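Long-range contacts in esterase (PDB 4WY8), which probably hydrolyses carboxylic esters, as a fungal carboxylesterase of the alpha/beta hydrolase fold from Rhizomucor miehei: residues P83-H88 against I116-S121; T195-E200 against F236-K241; E209-T214 against A258-L263; R252-T257 against T282-L287. All coordinates share one frame; numbering follows the deposited sequence.

Contact 1 (P83-H88 against I116-S121)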
loop_
_atom_site.group_PDB
_atom_site.type_symbol
_atom_site.label_atom_id
_atom_site.label_comp_id
_atom_site.label_asym_id
_atom_site.label_seq_id
_atom_site.Cartn_x
_atom_site.Cartn_y
_atom_site.Cartn_z
ATOM N N PRO A 83 -20.756 -6.484 3.581
ATOM C CA PRO A 83 -21.111 -6.149 2.207
ATOM C C PRO A 83 -20.179 -5.094 1.636
ATOM O O PRO A 83 -19.829 -4.122 2.310
ATOM C CB PRO A 83 -22.545 -5.628 2.338
ATOM C CG PRO A 83 -22.570 -4.979 3.700
ATOM C CD PRO A 83 -21.526 -5.696 4.563
ATOM N N ILE A 84 -19.721 -5.339 0.420
ATOM C CA ILE A 84 -18.956 -4.371 -0.328
ATOM C C ILE A 84 -19.780 -3.962 -1.525
ATOM O O ILE A 84 -19.988 -4.759 -2.435
ATOM C CB ILE A 84 -17.621 -4.962 -0.808
ATOM C CG1 ILE A 84 -16.778 -5.427 0.375
ATOM C CG2 ILE A 84 -16.833 -3.961 -1.674
ATOM C CD1 ILE A 84 -15.496 -6.141 -0.055
ATOM N N VAL A 85 -20.237 -2.719 -1.542
ATOM C CA VAL A 85 -20.972 -2.222 -2.677
ATOM C C VAL A 85 -19.978 -1.623 -3.663
ATOM O O VAL A 85 -19.258 -0.673 -3.352
ATOM C CB VAL A 85 -22.016 -1.174 -2.266
ATOM C CG1 VAL A 85 -22.879 -0.838 -3.454
ATOM C CG2 VAL A 85 -22.886 -1.721 -1.132
ATOM N N PHE A 86 -19.961 -2.185 -4.865
ATOM C CA PHE A 86 -18.896 -1.918 -5.821
ATOM C C PHE A 86 -19.425 -1.166 -7.024
ATOM O O PHE A 86 -20.424 -1.568 -7.616
ATOM C CB PHE A 86 -18.238 -3.245 -6.255
ATOM C CG PHE A 86 -16.973 -3.066 -7.031
ATOM C CD1 PHE A 86 -17.014 -2.879 -8.415
ATOM C CD2 PHE A 86 -15.744 -3.104 -6.399
ATOM C CE1 PHE A 86 -15.851 -2.710 -9.148
ATOM C CE2 PHE A 86 -14.561 -2.927 -7.138
ATOM C CZ PHE A 86 -14.628 -2.738 -8.519
ATOM N N PHE A 87 -18.737 -0.088 -7.390
ATOM C CA PHE A 87 -19.056 0.708 -8.580
ATOM C C PHE A 87 -17.906 0.654 -9.593
ATOM O O PHE A 87 -16.745 1.057 -9.310
ATOM C CB PHE A 87 -19.371 2.159 -8.202
ATOM C CG PHE A 87 -20.278 2.284 -7.006
ATOM C CD1 PHE A 87 -21.521 1.662 -6.988
ATOM C CD2 PHE A 87 -19.883 3.009 -5.892
ATOM C CE1 PHE A 87 -22.357 1.754 -5.861
ATOM C CE2 PHE A 87 -20.716 3.120 -4.782
ATOM C CZ PHE A 87 -21.954 2.486 -4.766
ATOM N N HIS A 88 -18.228 0.118 -10.774
ATOM C CA HIS A 88 -17.203 -0.171 -11.759
ATOM C C HIS A 88 -16.811 1.049 -12.556
ATOM O O HIS A 88 -17.585 2.007 -12.685
ATOM C CB HIS A 88 -17.659 -1.298 -12.710
ATOM C CG HIS A 88 -18.785 -0.922 -13.627
ATOM N ND1 HIS A 88 -18.592 -0.192 -14.780
ATOM C CD2 HIS A 88 -20.104 -1.237 -13.600
ATOM C CE1 HIS A 88 -19.748 -0.040 -15.403
ATOM N NE2 HIS A 88 -20.684 -0.666 -14.707
ATOM N N ILE A 116 -21.472 -6.506 -3.791
ATOM C CA ILE A 116 -22.714 -6.069 -4.388
ATOM C C ILE A 116 -22.408 -5.086 -5.513
ATOM O O ILE A 116 -22.095 -3.916 -5.293
ATOM C CB ILE A 116 -23.622 -5.460 -3.318
ATOM C CG1 ILE A 116 -23.886 -6.528 -2.238
ATOM C CG2 ILE A 116 -24.921 -4.992 -3.919
ATOM C CD1 ILE A 116 -24.442 -5.980 -0.960
ATOM N N PHE A 117 -22.475 -5.622 -6.723
ATOM C CA PHE A 117 -22.121 -4.939 -7.947
ATOM C C PHE A 117 -23.335 -4.211 -8.529
ATOM O O PHE A 117 -24.306 -4.824 -8.941
ATOM C CB PHE A 117 -21.568 -5.977 -8.947
ATOM C CG PHE A 117 -20.885 -5.382 -10.152
ATOM C CD1 PHE A 117 -21.596 -5.123 -11.316
ATOM C CD2 PHE A 117 -19.520 -5.102 -10.119
ATOM C CE1 PHE A 117 -20.956 -4.584 -12.438
ATOM C CE2 PHE A 117 -18.883 -4.549 -11.215
ATOM C CZ PHE A 117 -19.601 -4.296 -12.381
ATOM N N VAL A 118 -23.278 -2.895 -8.578
ATOM C CA VAL A 118 -24.396 -2.145 -9.088
ATOM C C VAL A 118 -24.263 -1.986 -10.591
ATOM O O VAL A 118 -23.275 -1.408 -11.070
ATOM C CB VAL A 118 -24.473 -0.761 -8.430
ATOM C CG1 VAL A 118 -25.659 0.005 -8.984
ATOM C CG2 VAL A 118 -24.555 -0.920 -6.916
ATOM N N ASN A 119 -25.211 -2.546 -11.344
ATOM C CA ASN A 119 -25.207 -2.339 -12.783
ATOM C C ASN A 119 -25.889 -1.024 -13.117
ATOM O O ASN A 119 -26.995 -1.015 -13.634
ATOM C CB ASN A 119 -25.895 -3.502 -13.500
ATOM C CG ASN A 119 -25.247 -4.826 -13.192
ATOM O OD1 ASN A 119 -24.269 -5.213 -13.837
ATOM N ND2 ASN A 119 -25.759 -5.520 -12.180
ATOM N N TYR A 120 -25.207 0.093 -12.880
ATOM C CA TYR A 120 -25.850 1.398 -13.057
ATOM C C TYR A 120 -26.008 1.779 -14.537
ATOM O O TYR A 120 -25.410 1.146 -15.420
ATOM C CB TYR A 120 -25.085 2.481 -12.283
ATOM C CG TYR A 120 -23.627 2.671 -12.661
ATOM C CD1 TYR A 120 -23.265 3.481 -13.733
ATOM C CD2 TYR A 120 -22.615 2.058 -11.929
ATOM C CE1 TYR A 120 -21.943 3.661 -14.075
ATOM C CE2 TYR A 120 -21.281 2.233 -12.265
ATOM C CZ TYR A 120 -20.955 3.031 -13.335
ATOM O OH TYR A 120 -19.632 3.215 -13.667
ATOM N N SER A 121 -26.880 2.755 -14.803
ATOM C CA SER A 121 -27.177 3.178 -16.169
ATOM C C SER A 121 -26.005 3.937 -16.764
ATOM O O SER A 121 -25.480 4.892 -16.159
ATOM C CB SER A 121 -28.446 4.030 -16.213
ATOM O OG SER A 121 -29.554 3.324 -15.655
HETATM O O HOH W 1 -20.602 -1.550 -10.467
HETATM O O HOH W 2 -23.396 -0.877 -15.381
#
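Strands 83-87 and 116-118 run parallel, axes 4.7 Å apart, tied by Ile116 N to Ile84 O (2.7 Å), Phe86 N to Ile116 O and Val118 N to Phe86 O. Where this ladder stops, water 1 continues it, accepting from His88 N and donating to Phe86 O and Val118 O, while lying over the centre of one face of the Phe117 ring. His88 carries CG between its backbone N and carbonyl carbon (chi1 68°), which brings the imidazole into an offset stack with Tyr120, centroids 4.6 Å apart. Tyr120 OH donates to His88 O (2.6 Å), and water 2 meets His88 NE2 in the ring plane. Val118 CG2 packs against Val85 CG1 and the edge of Phe87 at CE1 (3.6 Å). His88 begins an HGGG sequence, as in the oxyanion-hole loop of hormone-sensitive-lipase-like esterases, where its glycines contribute backbone N-H groups; it probably does the same here. Strand 83-87 also bonds to strand 159-163, and helix 130-143 covers Phe87, Ile116 and Tyr120.

Contact 2 (T195-E200 against F236-K241)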
loop_
_atom_site.group_PDB
_atom_site.type_symbol
_atom_site.label_atom_id
_atom_site.label_comp_id
_atom_site.label_asym_id
_atom_site.label_seq_id
_atom_site.Cartn_x
_atom_site.Cartn_y
_atom_site.Cartn_z
ATOM N N THR A 195 -11.700 12.731 -10.045
ATOM C CA THR A 195 -12.170 13.687 -9.042
ATOM C C THR A 195 -12.278 15.114 -9.573
ATOM O O THR A 195 -12.715 16.002 -8.843
ATOM C CB THR A 195 -11.257 13.753 -7.809
ATOM O OG1 THR A 195 -9.993 14.317 -8.179
ATOM C CG2 THR A 195 -11.067 12.388 -7.185
ATOM N N ASP A 196 -11.839 15.356 -10.806
ATOM C CA ASP A 196 -11.868 16.711 -11.337
ATOM C C ASP A 196 -11.949 16.692 -12.861
ATOM O O ASP A 196 -11.951 15.618 -13.488
ATOM C CB ASP A 196 -10.643 17.515 -10.855
ATOM C CG ASP A 196 -10.921 19.030 -10.773
ATOM O OD1 ASP A 196 -12.112 19.422 -10.798
ATOM O OD2 ASP A 196 -9.964 19.826 -10.605
ATOM N N ASP A 197 -12.083 17.882 -13.449
ATOM C CA ASP A 197 -12.170 18.009 -14.895
ATOM C C ASP A 197 -11.079 18.937 -15.418
ATOM O O ASP A 197 -11.240 19.580 -16.451
ATOM C CB ASP A 197 -13.556 18.509 -15.317
ATOM C CG ASP A 197 -13.788 19.995 -14.976
ATOM O OD1 ASP A 197 -13.164 20.520 -14.022
ATOM O OD2 ASP A 197 -14.591 20.641 -15.681
ATOM N N ASN A 198 -9.993 19.085 -14.682
ATOM C CA ASN A 198 -8.894 19.829 -15.262
ATOM C C ASN A 198 -8.014 18.870 -16.064
ATOM O O ASN A 198 -7.334 17.999 -15.494
ATOM C CB ASN A 198 -8.087 20.556 -14.195
ATOM C CG ASN A 198 -6.942 21.354 -14.790
ATOM O OD1 ASN A 198 -6.746 21.367 -16.012
ATOM N ND2 ASN A 198 -6.167 22.006 -13.932
ATOM N N PHE A 199 -8.030 19.038 -17.387
ATOM C CA PHE A 199 -7.317 18.126 -18.273
ATOM C C PHE A 199 -5.914 18.606 -18.574
ATOM O O PHE A 199 -5.293 18.164 -19.551
ATOM C CB PHE A 199 -8.081 17.926 -19.585
ATOM C CG PHE A 199 -9.504 17.527 -19.388
ATOM C CD1 PHE A 199 -9.816 16.356 -18.707
ATOM C CD2 PHE A 199 -10.530 18.273 -19.944
ATOM C CE1 PHE A 199 -11.129 15.964 -18.528
ATOM C CE2 PHE A 199 -11.854 17.893 -19.779
ATOM C CZ PHE A 199 -12.158 16.732 -19.071
ATOM N N GLU A 200 -5.425 19.539 -17.767
ATOM C CA GLU A 200 -4.053 20.003 -17.920
ATOM C C GLU A 200 -3.251 19.982 -16.614
ATOM O O GLU A 200 -2.357 20.805 -16.428
ATOM C CB GLU A 200 -4.050 21.401 -18.516
ATOM C CG GLU A 200 -4.697 21.469 -19.893
ATOM C CD GLU A 200 -3.729 21.068 -21.004
ATOM O OE1 GLU A 200 -2.544 20.802 -20.692
ATOM O OE2 GLU A 200 -4.150 21.013 -22.186
ATOM N N PHE A 236 -20.705 16.864 -6.799
ATOM C CA PHE A 236 -21.184 15.511 -7.034
ATOM C C PHE A 236 -20.751 14.966 -8.404
ATOM O O PHE A 236 -20.934 13.777 -8.712
ATOM C CB PHE A 236 -22.705 15.483 -6.877
ATOM C CG PHE A 236 -23.148 15.841 -5.489
ATOM C CD1 PHE A 236 -22.950 14.943 -4.444
ATOM C CD2 PHE A 236 -23.732 17.076 -5.212
ATOM C CE1 PHE A 236 -23.321 15.258 -3.145
ATOM C CE2 PHE A 236 -24.117 17.397 -3.907
ATOM C CZ PHE A 236 -23.911 16.483 -2.877
ATOM N N ALA A 237 -20.134 15.841 -9.193
ATOM C CA ALA A 237 -19.478 15.459 -10.432
ATOM C C ALA A 237 -17.961 15.401 -10.195
ATOM O O ALA A 237 -17.297 14.387 -10.448
ATOM C CB ALA A 237 -19.804 16.472 -11.530
ATOM N N CYS A 238 -17.438 16.499 -9.660
ATOM C CA CYS A 238 -16.008 16.665 -9.419
ATOM C C CYS A 238 -15.807 16.971 -7.943
ATOM O O CYS A 238 -15.814 18.129 -7.535
ATOM C CB CYS A 238 -15.435 17.790 -10.277
ATOM S SG CYS A 238 -15.734 17.580 -12.074
ATOM N N PRO A 239 -15.652 15.920 -7.129
ATOM C CA PRO A 239 -15.549 16.115 -5.678
ATOM C C PRO A 239 -14.294 16.867 -5.248
ATOM O O PRO A 239 -14.243 17.316 -4.106
ATOM C CB PRO A 239 -15.537 14.682 -5.129
ATOM C CG PRO A 239 -15.122 13.806 -6.313
ATOM C CD PRO A 239 -15.695 14.497 -7.515
ATOM N N LEU A 240 -13.310 17.028 -6.127
ATOM C CA LEU A 240 -12.118 17.815 -5.781
ATOM C C LEU A 240 -12.423 19.301 -5.621
ATOM O O LEU A 240 -11.686 20.032 -4.943
ATOM C CB LEU A 240 -11.039 17.636 -6.839
ATOM C CG LEU A 240 -9.677 18.295 -6.592
ATOM C CD1 LEU A 240 -9.046 17.865 -5.250
ATOM C CD2 LEU A 240 -8.754 18.013 -7.767
ATOM N N LYS A 241 -13.511 19.749 -6.239
ATOM C CA LYS A 241 -13.914 21.155 -6.150
ATOM C C LYS A 241 -14.628 21.432 -4.817
ATOM O O LYS A 241 -14.945 22.579 -4.505
ATOM C CB LYS A 241 -14.848 21.528 -7.315
ATOM C CG LYS A 241 -14.312 21.253 -8.732
ATOM C CD LYS A 241 -15.308 21.810 -9.784
ATOM C CE LYS A 241 -14.975 21.359 -11.212
ATOM N NZ LYS A 241 -13.572 21.688 -11.597
#
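Two aspartates of the 195-200 loop share one lysine: Lys241 NZ makes salt bridges to Asp196 OD1 (2.8 Å) and Asp197 OD1 (2.7 Å), meeting both oxygens on the syn side but out of the carboxylate planes, by 21° and 34°. The lysine chain is extended until its last torsion, where a bend (chi4 -54°) swings the ammonium between the carboxylates. Asp196 OD1 additionally takes a weak bond from Asp197 N, so this oxygen takes both the ammonium and the next residue's backbone N-H.

Among backbone bonds, Leu240 N donates to Thr195 O (3.0 Å). The donor belongs to the 3-10 turn 239-241, which Lys241 N closes onto Cys238 O. In the alpha/beta hydrolase fold this places the loop that follows strand 188-191 against the loop ahead of helix 244-247. Glu266 OE2, on helix 264-276, accepts from both Thr195 N and Asp196 N.

Van der Waals contacts flank these bonds. Leu240 CD2 lies 3.7 Å from Asp196 CB, the two side chains crossing at about a right angle, and Leu240 CB comes 3.7 Å from Thr195 OG1. Further along, Cys238 SG rests 4.0 Å from Asp197 CB.

Contact 3 (E209-T214 against A258-L263)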
loop_
_atom_site.group_PDB
_atom_site.type_symbol
_atom_site.label_atom_id
_atom_site.label_comp_id
_atom_site.label_asym_id
_atom_site.label_seq_id
_atom_site.Cartn_x
_atom_site.Cartn_y
_atom_site.Cartn_z
ATOM N N GLU A 209 -0.732 10.574 -23.603
ATOM C CA GLU A 209 -0.868 9.504 -24.602
ATOM C C GLU A 209 -0.042 8.255 -24.285
ATOM O O GLU A 209 0.879 8.299 -23.482
ATOM C CB GLU A 209 -0.511 10.034 -25.996
ATOM C CG GLU A 209 -1.278 11.289 -26.406
ATOM C CD GLU A 209 -0.877 11.798 -27.784
ATOM O OE1 GLU A 209 -0.177 11.056 -28.512
ATOM O OE2 GLU A 209 -1.264 12.937 -28.140
ATOM N N ASN A 210 -0.421 7.141 -24.894
ATOM C CA ASN A 210 0.334 5.876 -24.811
ATOM C C ASN A 210 0.378 5.196 -23.438
ATOM O O ASN A 210 1.214 4.313 -23.209
ATOM C CB ASN A 210 1.766 6.093 -25.290
ATOM C CG ASN A 210 1.823 6.653 -26.691
ATOM O OD1 ASN A 210 1.135 6.164 -27.595
ATOM N ND2 ASN A 210 2.625 7.692 -26.878
ATOM N N TYR A 211 -0.530 5.557 -22.539
ATOM C CA TYR A 211 -0.664 4.809 -21.283
ATOM C C TYR A 211 -2.094 4.311 -21.038
ATOM O O TYR A 211 -2.611 4.366 -19.894
ATOM C CB TYR A 211 -0.207 5.671 -20.118
ATOM C CG TYR A 211 1.260 6.074 -20.159
ATOM C CD1 TYR A 211 2.237 5.257 -19.620
ATOM C CD2 TYR A 211 1.656 7.286 -20.739
ATOM C CE1 TYR A 211 3.589 5.642 -19.626
ATOM C CE2 TYR A 211 2.991 7.674 -20.769
ATOM C CZ TYR A 211 3.952 6.843 -20.212
ATOM O OH TYR A 211 5.281 7.212 -20.227
ATOM N N TYR A 212 -2.712 3.833 -22.126
ATOM C CA TYR A 212 -4.021 3.177 -22.128
ATOM C C TYR A 212 -5.181 4.134 -21.859
ATOM O O TYR A 212 -6.029 4.321 -22.729
ATOM C CB TYR A 212 -4.010 2.019 -21.120
ATOM C CG TYR A 212 -5.256 1.168 -21.109
ATOM C CD1 TYR A 212 -5.541 0.310 -22.167
ATOM C CD2 TYR A 212 -6.148 1.218 -20.039
ATOM C CE1 TYR A 212 -6.685 -0.478 -22.165
ATOM C CE2 TYR A 212 -7.298 0.437 -20.030
ATOM C CZ TYR A 212 -7.558 -0.409 -21.093
ATOM O OH TYR A 212 -8.696 -1.179 -21.090
ATOM N N LEU A 213 -5.243 4.738 -20.676
ATOM C CA LEU A 213 -6.202 5.822 -20.446
ATOM C C LEU A 213 -5.574 7.113 -20.947
ATOM O O LEU A 213 -4.527 7.502 -20.459
ATOM C CB LEU A 213 -6.592 5.965 -18.964
ATOM C CG LEU A 213 -7.538 7.161 -18.671
ATOM C CD1 LEU A 213 -8.880 6.980 -19.378
ATOM C CD2 LEU A 213 -7.785 7.349 -17.170
ATOM N N THR A 214 -6.205 7.774 -21.907
ATOM C CA THR A 214 -5.637 8.975 -22.510
ATOM C C THR A 214 -6.482 10.204 -22.165
ATOM O O THR A 214 -7.627 10.074 -21.728
ATOM C CB THR A 214 -5.569 8.827 -24.038
ATOM O OG1 THR A 214 -6.896 8.640 -24.537
ATOM C CG2 THR A 214 -4.754 7.592 -24.415
ATOM N N ALA A 258 -2.193 5.484 -9.331
ATOM C CA ALA A 258 -1.174 4.887 -10.181
ATOM C C ALA A 258 -0.146 5.933 -10.566
ATOM O O ALA A 258 -0.499 7.076 -10.889
ATOM C CB ALA A 258 -1.811 4.264 -11.443
ATOM N N GLU A 259 1.123 5.540 -10.564
ATOM C CA GLU A 259 2.189 6.467 -10.924
ATOM C C GLU A 259 2.052 6.980 -12.363
ATOM O O GLU A 259 2.182 8.174 -12.604
ATOM C CB GLU A 259 3.554 5.820 -10.740
ATOM C CG GLU A 259 4.703 6.762 -11.072
ATOM C CD GLU A 259 6.046 6.058 -11.051
ATOM O OE1 GLU A 259 6.066 4.834 -11.322
ATOM O OE2 GLU A 259 7.076 6.729 -10.797
ATOM N N ALA A 260 1.805 6.092 -13.321
ATOM C CA ALA A 260 1.706 6.541 -14.719
ATOM C C ALA A 260 0.253 6.646 -15.166
ATOM O O ALA A 260 -0.233 5.782 -15.880
ATOM C CB ALA A 260 2.480 5.613 -15.634
ATOM N N ASP A 261 -0.437 7.703 -14.735
ATOM C CA ASP A 261 -1.891 7.831 -14.910
ATOM C C ASP A 261 -2.223 9.308 -14.995
ATOM O O ASP A 261 -1.733 10.100 -14.171
ATOM C CB ASP A 261 -2.640 7.168 -13.733
ATOM C CG ASP A 261 -4.185 7.218 -13.870
ATOM O OD1 ASP A 261 -4.741 7.716 -14.892
ATOM O OD2 ASP A 261 -4.861 6.693 -12.942
ATOM N N VAL A 262 -3.037 9.687 -15.983
ATOM C CA VAL A 262 -3.436 11.090 -16.113
ATOM C C VAL A 262 -4.207 11.563 -14.877
ATOM O O VAL A 262 -4.145 12.741 -14.524
ATOM C CB VAL A 262 -4.311 11.343 -17.370
ATOM C CG1 VAL A 262 -3.494 11.146 -18.629
ATOM C CG2 VAL A 262 -5.568 10.454 -17.360
ATOM N N LEU A 263 -4.873 10.639 -14.190
ATOM C CA LEU A 263 -5.700 10.986 -13.027
ATOM C C LEU A 263 -4.915 11.021 -11.728
ATOM O O LEU A 263 -5.495 11.189 -10.649
ATOM C CB LEU A 263 -6.861 9.980 -12.873
ATOM C CG LEU A 263 -7.816 9.849 -14.062
ATOM C CD1 LEU A 263 -8.888 8.838 -13.748
ATOM C CD2 LEU A 263 -8.432 11.230 -14.386
HETATM O O HOH W 3 -2.442 5.072 -17.407
HETATM O O HOH W 4 -3.658 7.516 -17.773
#
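Leu213 extends CG anti to its backbone N (chi1 176°), and this aims CD2 at three consecutive residues of the other loop: Asp261 OD1, Val262 CG2 and Leu263 CD1. Asp261 likewise holds its carboxylate trans to N, which turns it back toward the leucine although its CB leaves the backbone in the opposite sense. Asp261 is probably the acid of a Ser164-His291-Asp261 catalytic triad, placed in the loop after strand 253-258 as in other alpha/beta hydrolases. Its OD2 is hydrogen-bonded to His291 ND1, while OD1 accepts from Leu263 N, a capping bond just ahead of helix 264-276. Both carboxylate oxygens are thereby held, which fixes the rotation of the group.

Leu213 CD2 touches Val262 CG2 at 3.8 Å, with the two side chains crossing at about a right angle, and Leu263 CD1 at 3.9 Å. Leu213 and Leu263 also both touch His291, so the same apolar patch that packs beside the acid packs against the histidine. Farther along, the Tyr211 ring approaches Ala260 CB obliquely through CD1 (4.0 Å).

The two backbones meet through water. Water 3 lies between Tyr211 O and Ala260 O, and water 4 accepts from Val262 N and lies within bonding distance of Leu213 O. At the carboxylate, Leu263 N reaches Asp261 OD1 at 3.0 Å almost straight (175°), coming from 76° above the carboxylate plane.

Contact 4 (R252-T257 against T282-L287)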
loop_
_atom_site.group_PDB
_atom_site.type_symbol
_atom_site.label_atom_id
_atom_site.label_comp_id
_atom_site.label_asym_id
_atom_site.label_seq_id
_atom_site.Cartn_x
_atom_site.Cartn_y
_atom_site.Cartn_z
ATOM N N ARG A 252 -14.090 6.571 6.678
ATOM C CA ARG A 252 -12.696 6.103 6.614
ATOM C C ARG A 252 -12.315 5.693 5.169
ATOM O O ARG A 252 -13.047 4.940 4.513
ATOM C CB ARG A 252 -12.530 4.929 7.591
ATOM C CG ARG A 252 -11.202 4.205 7.570
ATOM C CD ARG A 252 -11.221 3.029 8.593
ATOM N NE ARG A 252 -10.336 1.934 8.183
ATOM C CZ ARG A 252 -9.046 1.880 8.482
ATOM N NH1 ARG A 252 -8.498 2.856 9.200
ATOM N NH2 ARG A 252 -8.295 0.862 8.053
ATOM N N ALA A 253 -11.206 6.226 4.664
ATOM C CA ALA A 253 -10.925 6.170 3.228
ATOM C C ALA A 253 -9.579 5.556 2.889
ATOM O O ALA A 253 -8.577 5.818 3.561
ATOM C CB ALA A 253 -10.983 7.569 2.634
ATOM N N LEU A 254 -9.568 4.773 1.813
ATOM C CA LEU A 254 -8.334 4.288 1.187
ATOM C C LEU A 254 -8.312 4.794 -0.250
ATOM O O LEU A 254 -9.201 4.476 -1.035
ATOM C CB LEU A 254 -8.246 2.756 1.247
ATOM C CG LEU A 254 -7.119 2.047 0.465
ATOM C CD1 LEU A 254 -5.737 2.473 0.953
ATOM C CD2 LEU A 254 -7.263 0.493 0.511
ATOM N N VAL A 255 -7.317 5.619 -0.570
ATOM C CA VAL A 255 -7.205 6.212 -1.893
ATOM C C VAL A 255 -5.938 5.674 -2.539
ATOM O O VAL A 255 -4.823 5.864 -2.018
ATOM C CB VAL A 255 -7.167 7.756 -1.827
ATOM C CG1 VAL A 255 -7.157 8.383 -3.248
ATOM C CG2 VAL A 255 -8.365 8.260 -1.052
ATOM N N ILE A 256 -6.117 4.955 -3.642
ATOM C CA ILE A 256 -4.993 4.324 -4.332
ATOM C C ILE A 256 -4.787 4.966 -5.691
ATOM O O ILE A 256 -5.724 5.034 -6.496
ATOM C CB ILE A 256 -5.218 2.800 -4.487
ATOM C CG1 ILE A 256 -5.214 2.130 -3.116
ATOM C CG2 ILE A 256 -4.110 2.160 -5.319
ATOM C CD1 ILE A 256 -5.878 0.783 -3.139
ATOM N N THR A 257 -3.576 5.444 -5.957
ATOM C CA THR A 257 -3.304 6.068 -7.259
ATOM C C THR A 257 -2.196 5.319 -8.006
ATOM O O THR A 257 -1.373 4.593 -7.391
ATOM C CB THR A 257 -2.881 7.564 -7.124
ATOM O OG1 THR A 257 -1.731 7.679 -6.270
ATOM C CG2 THR A 257 -4.035 8.415 -6.569
ATOM N N THR A 282 -6.059 6.862 4.190
ATOM C CA THR A 282 -4.820 6.200 3.804
ATOM C C THR A 282 -4.671 6.423 2.297
ATOM O O THR A 282 -5.561 6.055 1.535
ATOM C CB THR A 282 -4.855 4.686 4.154
ATOM O OG1 THR A 282 -5.208 4.528 5.530
ATOM C CG2 THR A 282 -3.513 4.003 3.893
ATOM N N ALA A 283 -3.594 7.088 1.876
ATOM C CA ALA A 283 -3.383 7.422 0.452
ATOM C C ALA A 283 -2.047 6.875 -0.004
ATOM O O ALA A 283 -1.008 7.135 0.606
ATOM C CB ALA A 283 -3.449 8.939 0.212
ATOM N N VAL A 284 -2.078 6.067 -1.049
ATOM C CA VAL A 284 -0.869 5.388 -1.500
ATOM C C VAL A 284 -0.767 5.440 -3.008
ATOM O O VAL A 284 -1.750 5.237 -3.711
ATOM C CB VAL A 284 -0.848 3.918 -1.018
ATOM C CG1 VAL A 284 -0.894 3.870 0.480
ATOM C CG2 VAL A 284 -2.060 3.189 -1.524
ATOM N N ARG A 285 0.424 5.727 -3.506
ATOM C CA ARG A 285 0.698 5.688 -4.940
ATOM C C ARG A 285 1.478 4.415 -5.259
ATOM O O ARG A 285 2.505 4.162 -4.634
ATOM C CB ARG A 285 1.501 6.920 -5.363
ATOM C CG ARG A 285 1.948 6.886 -6.822
ATOM C CD ARG A 285 3.080 7.866 -7.068
ATOM N NE ARG A 285 2.662 9.254 -6.870
ATOM C CZ ARG A 285 3.378 10.306 -7.260
ATOM N NH1 ARG A 285 4.543 10.113 -7.863
ATOM N NH2 ARG A 285 2.935 11.544 -7.045
ATOM N N TYR A 286 0.980 3.585 -6.173
ATOM C CA TYR A 286 1.738 2.405 -6.580
ATOM C C TYR A 286 2.639 2.737 -7.747
ATOM O O TYR A 286 2.185 3.318 -8.744
ATOM C CB TYR A 286 0.806 1.252 -6.939
ATOM C CG TYR A 286 0.439 0.397 -5.738
ATOM C CD1 TYR A 286 -0.481 0.846 -4.787
ATOM C CD2 TYR A 286 0.995 -0.866 -5.567
ATOM C CE1 TYR A 286 -0.811 0.063 -3.671
ATOM C CE2 TYR A 286 0.658 -1.658 -4.472
ATOM C CZ TYR A 286 -0.246 -1.186 -3.536
ATOM O OH TYR A 286 -0.577 -1.976 -2.465
ATOM N N LEU A 287 3.911 2.365 -7.637
ATOM C CA LEU A 287 4.858 2.690 -8.695
ATOM C C LEU A 287 4.846 1.657 -9.814
ATOM O O LEU A 287 4.521 0.477 -9.596
ATOM C CB LEU A 287 6.267 2.831 -8.139
ATOM C CG LEU A 287 6.655 4.272 -7.771
ATOM C CD1 LEU A 287 5.937 4.776 -6.510
ATOM C CD2 LEU A 287 8.157 4.377 -7.614
HETATM O O HOH W 5 -7.620 4.772 6.270
#
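Strands 253-257 and 282-286 are the parallel partners of a beta-alpha-beta unit crossing over through helix 264-276, at one border of the central alpha/beta hydrolase sheet. Five backbone bonds join them, from Thr282 N to Ala253 O (2.8 Å) through Val255 N to Thr282 O, Val284 N to Val255 O and Thr257 N to Val284 O, ending with Tyr286 N to Thr257 O (2.8 Å).

Leu254, Ile256, Thr282 and Val284 share one sheet face, over which helix 301-322 packs. There Ile256 and Val284 lie side by side, CG1 of the isoleucine 3.7 Å from CG2 of the valine, and Leu254 CD1 sits 4.0 Å from Thr282 CB. On the other face, Val255 CB is 4.4 Å from Ala283 CB, and Thr257 OG1, set between backbone N and carbonyl carbon (chi1 57°), abuts Arg285 CB. Glu268 OE2 bridges this pair, hydrogen-bonded to Thr257 OG1 and salt-bridged to Arg285 NE.

Residues Val284 to Tyr286 form an antiparallel ladder with a strand of the second subunit, so the sheet continues across the dimer interface. Tyr286 OH is hydrogen-bonded to His309 ND1, and its ring meets Ile256 obliquely, with CD1 of the tyrosine 3.9 Å from CG2 of the isoleucine.

Overall arrangement
Contacts 1 and 4 pair strands of the same sheet, centres 20 Å apart: contact 1 joins strands 83-87 and 114-118, contact 4 joins 253-258 to 281-286, outermost within the chain. Strands 159-163 and 188-191 lie between. In sequence contact 1 comes first. The segments of contact 3 alternate with those of contacts 2 and 4. Contact 3 continues from strand 253-258 and touches contact 4, where Glu259 N probably bonds to Tyr286 O (3.1 Å); contact 2, centred 16 Å from contact 3, joins the loops after strand 188-191 and before helix 244-247. The sheet links the probable oxyanion loop starting in contact 1, the probable catalytic acid in contact 3 and the subunit interface at contact 4.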